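Local coordinates for protein lipase aflb (Neosartorya fumigata, PDB 6IDY) that probably hydrolyses ester bonds of lipids, as a fungal lipase of the alpha/beta-hydrolase fold, at residues A[65-70]-A[357-362]. Sequence-based numbering, arbitrary orientation.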
ATOM      1  N   GLU A  65     -12.574  -1.856 -21.522  1.00 31.86           N
ATOM      2  CA  GLU A  65     -11.703  -2.887 -22.092  1.00 31.70           C
ATOM      3  C   GLU A  65     -10.678  -3.375 -21.066  1.00 35.54           C
ATOM      4  O   GLU A  65     -10.397  -4.570 -21.017  1.00 36.49           O
ATOM      5  CB  GLU A  65     -10.995  -2.392 -23.357  1.00 33.83           C
ATOM      6  CG  GLU A  65     -11.892  -2.404 -24.581  1.00 43.25           C
ATOM      7  CD  GLU A  65     -11.184  -2.597 -25.906  1.00 51.02           C
ATOM      8  OE1 GLU A  65      -9.982  -2.261 -26.005  1.00 39.14           O
ATOM      9  OE2 GLU A  65     -11.840  -3.082 -26.855  1.00 41.31           O
ATOM     10  N   ALA A  66     -10.148  -2.457 -20.236  1.00 31.35           N
ATOM     11  CA  ALA A  66      -9.192  -2.773 -19.178  1.00 30.51           C
ATOM     12  C   ALA A  66      -9.843  -3.682 -18.138  1.00 34.03           C
ATOM     13  O   ALA A  66      -9.232  -4.680 -17.750  1.00 33.25           O
ATOM     14  CB  ALA A  66      -8.693  -1.498 -18.520  1.00 31.07           C
ATOM     15  N   PHE A  67     -11.098  -3.360 -17.721  1.00 30.10           N
ATOM     16  CA  PHE A  67     -11.861  -4.162 -16.766  1.00 29.24           C
ATOM     17  C   PHE A  67     -12.245  -5.514 -17.340  1.00 32.90           C
ATOM     18  O   PHE A  67     -12.240  -6.498 -16.598  1.00 31.79           O
ATOM     19  CB  PHE A  67     -13.092  -3.412 -16.238  1.00 31.03           C
ATOM     20  CG  PHE A  67     -12.792  -2.447 -15.119  1.00 32.09           C
ATOM     21  CD1 PHE A  67     -12.375  -2.908 -13.873  1.00 34.90           C
ATOM     22  CD2 PHE A  67     -12.947  -1.081 -15.300  1.00 35.03           C
ATOM     23  CE1 PHE A  67     -12.100  -2.014 -12.835  1.00 35.38           C
ATOM     24  CE2 PHE A  67     -12.686  -0.186 -14.256  1.00 37.47           C
ATOM     25  CZ  PHE A  67     -12.260  -0.658 -13.033  1.00 34.99           C
ATOM     26  N   ASP A  68     -12.539  -5.575 -18.665  1.00 30.12           N
ATOM     27  CA  ASP A  68     -12.858  -6.823 -19.366  1.00 30.12           C
ATOM     28  C   ASP A  68     -11.654  -7.773 -19.297  1.00 33.47           C
ATOM     29  O   ASP A  68     -11.834  -8.967 -19.067  1.00 33.37           O
ATOM     30  CB  ASP A  68     -13.271  -6.560 -20.830  1.00 32.82           C
ATOM     31  CG  ASP A  68     -14.641  -5.925 -21.031  1.00 38.55           C
ATOM     32  OD1 ASP A  68     -15.417  -5.855 -20.058  1.00 38.48           O
ATOM     33  OD2 ASP A  68     -14.933  -5.501 -22.160  1.00 44.79           O
ATOM     34  N   LYS A  69     -10.430  -7.228 -19.440  1.00 29.53           N
ATOM     35  CA  LYS A  69      -9.187  -7.996 -19.329  1.00 29.39           C
ATOM     36  C   LYS A  69      -9.005  -8.510 -17.898  1.00 33.09           C
ATOM     37  O   LYS A  69      -8.631  -9.666 -17.725  1.00 32.73           O
ATOM     38  CB  LYS A  69      -7.976  -7.151 -19.733  1.00 31.17           C
ATOM     39  CG  LYS A  69      -7.907  -6.858 -21.217  1.00 31.97           C
ATOM     40  CD  LYS A  69      -6.735  -5.955 -21.531  1.00 31.48           C
ATOM     41  CE  LYS A  69      -6.694  -5.576 -22.987  1.00 33.21           C
ATOM     42  NZ  LYS A  69      -6.350  -6.744 -23.837  1.00 31.52           N
ATOM     43  N   ILE A  70      -9.269  -7.658 -16.880  1.00 30.25           N
ATOM     44  CA  ILE A  70      -9.169  -8.043 -15.460  1.00 29.80           C
ATOM     45  C   ILE A  70     -10.179  -9.172 -15.155  1.00 33.60           C
ATOM     46  O   ILE A  70      -9.798 -10.184 -14.565  1.00 32.45           O
ATOM     47  CB  ILE A  70      -9.297  -6.824 -14.497  1.00 32.57           C
ATOM     48  CG1 ILE A  70      -8.128  -5.823 -14.715  1.00 32.81           C
ATOM     49  CG2 ILE A  70      -9.369  -7.283 -13.016  1.00 32.68           C
ATOM     50  CD1 ILE A  70      -8.290  -4.439 -14.039  1.00 35.74           C
ATOM     51  N   GLY A 357     -17.640  -3.792  -8.283  1.00 26.26           N
ATOM     52  CA  GLY A 357     -17.166  -4.822  -9.200  1.00 26.29           C
ATOM     53  C   GLY A 357     -15.837  -5.445  -8.822  1.00 29.88           C
ATOM     54  O   GLY A 357     -15.456  -5.456  -7.645  1.00 27.95           O
ATOM     55  N   VAL A 358     -15.125  -5.975  -9.833  1.00 26.44           N
ATOM     56  CA  VAL A 358     -13.849  -6.671  -9.650  1.00 25.35           C
ATOM     57  C   VAL A 358     -12.705  -5.674  -9.418  1.00 28.74           C
ATOM     58  O   VAL A 358     -12.083  -5.189 -10.369  1.00 29.95           O
ATOM     59  CB  VAL A 358     -13.560  -7.701 -10.790  1.00 29.05           C
ATOM     60  CG1 VAL A 358     -12.252  -8.454 -10.549  1.00 28.77           C
ATOM     61  CG2 VAL A 358     -14.715  -8.692 -10.939  1.00 28.48           C
ATOM     62  N   TYR A 359     -12.456  -5.360  -8.139  1.00 23.44           N
ATOM     63  CA  TYR A 359     -11.371  -4.485  -7.723  1.00 21.84           C
ATOM     64  C   TYR A 359     -10.390  -5.296  -6.933  1.00 24.44           C
ATOM     65  O   TYR A 359     -10.706  -5.809  -5.862  1.00 22.47           O
ATOM     66  CB  TYR A 359     -11.862  -3.247  -6.951  1.00 21.96           C
ATOM     67  CG  TYR A 359     -12.603  -2.289  -7.851  1.00 22.62           C
ATOM     68  CD1 TYR A 359     -13.966  -2.447  -8.094  1.00 23.78           C
ATOM     69  CD2 TYR A 359     -11.932  -1.267  -8.521  1.00 23.11           C
ATOM     70  CE1 TYR A 359     -14.648  -1.600  -8.963  1.00 24.32           C
ATOM     71  CE2 TYR A 359     -12.608  -0.403  -9.385  1.00 23.96           C
ATOM     72  CZ  TYR A 359     -13.970  -0.569  -9.589  1.00 28.80           C
ATOM     73  OH  TYR A 359     -14.658   0.253 -10.436  1.00 29.15           O
ATOM     74  N   THR A 360      -9.197  -5.442  -7.492  1.00 21.94           N
ATOM     75  CA  THR A 360      -8.101  -6.218  -6.915  1.00 21.41           C
ATOM     76  C   THR A 360      -7.537  -5.515  -5.662  1.00 24.63           C
ATOM     77  O   THR A 360      -8.000  -4.433  -5.289  1.00 24.13           O
ATOM     78  CB  THR A 360      -7.019  -6.380  -7.982  1.00 26.27           C
ATOM     79  OG1 THR A 360      -6.655  -5.077  -8.431  1.00 24.14           O
ATOM     80  CG2 THR A 360      -7.470  -7.227  -9.173  1.00 23.06           C
ATOM     81  N   HIS A 361      -6.533  -6.134  -5.026  1.00 20.01           N
ATOM     82  CA  HIS A 361      -5.832  -5.599  -3.860  1.00 18.22           C
ATOM     83  C   HIS A 361      -5.304  -4.202  -4.216  1.00 22.08           C
ATOM     84  O   HIS A 361      -5.549  -3.248  -3.477  1.00 21.59           O
ATOM     85  CB  HIS A 361      -4.679  -6.550  -3.513  1.00 18.02           C
ATOM     86  CG  HIS A 361      -3.895  -6.174  -2.298  1.00 20.21           C
ATOM     87  ND1 HIS A 361      -4.436  -6.268  -1.028  1.00 21.24           N
ATOM     88  CD2 HIS A 361      -2.604  -5.790  -2.197  1.00 21.35           C
ATOM     89  CE1 HIS A 361      -3.469  -5.907  -0.201  1.00 20.26           C
ATOM     90  NE2 HIS A 361      -2.348  -5.624  -0.859  1.00 20.72           N
ATOM     91  N   GLU A 362      -4.634  -4.089  -5.383  1.00 19.51           N
ATOM     92  CA  GLU A 362      -4.106  -2.845  -5.961  1.00 19.25           C
ATOM     93  C   GLU A 362      -5.231  -1.986  -6.544  1.00 24.38           C
ATOM     94  O   GLU A 362      -5.167  -0.768  -6.445  1.00 25.05           O
ATOM     95  CB  GLU A 362      -2.986  -3.115  -7.004  1.00 20.66           C
ATOM     96  CG  GLU A 362      -3.364  -3.938  -8.243  1.00 25.60           C
ATOM     97  CD  GLU A 362      -3.554  -5.440  -8.084  1.00 33.54           C
ATOM     98  OE1 GLU A 362      -3.328  -5.959  -6.969  1.00 21.32           O
ATOM     99  OE2 GLU A 362      -3.943  -6.100  -9.073  1.00 22.19           O
TER
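Ile70, on helix 63-73, and Val358, in the irregular chain between helices 346-349 and 368-379, bring their backbones closest, with Ile70 CA 7.6 Å from Val358 CA, leaving the gap to be filled mainly by side chains. The main joint is aromatic. Phe67 leans out from the helix with CG beside its own backbone N (chi1 -82°) and presents the CE1-CZ edge to the face of Tyr359 as an offset edge-to-face pair. The ring centroids of Phe67 and Tyr359 lie 5.4 Å apart, with the planes at 68°. The touch is off-centre: Phe67 CZ sits 3.7 Å from Tyr359 CE2 and equally near Tyr359 OH, so it meets the phenol end of the ring. That hydroxyl is hydrogen-bonded to the carbonyl of Val398, which fixes the far end of the tyrosine. Along the same Phe67 edge, close to the ring plane, Val358 O approaches CE1 at 4.0 Å.

In this alpha/beta-hydrolase fold, residues 357-360 lead into His361, the probable catalytic histidine, which bonds Ser233 OG through NE2 and Asp318 OD2 through ND1, consistent with a Ser-His-Asp triad. Helix 63-73 thus packs against the residues just ahead of it.

One turn along from Phe67, Ile70 supplies the aliphatic half. Its CG2 meets Val358 CG1 at 4.0 Å, the two side chains running past each other in opposite directions; with CG1 anti to the backbone N (chi1 -178°), Val358 places that methyl against the helix. Ile70 CG2 also reaches Thr360 CG2, a looser 4.3 Å away. Thr360 has two sides: its methyl faces the isoleucine, while OG1 is hydrogen-bonded to Gly363 N and Glu412 OE2. Leu408 of helix 405-412 packs on both Phe67 and Ile70.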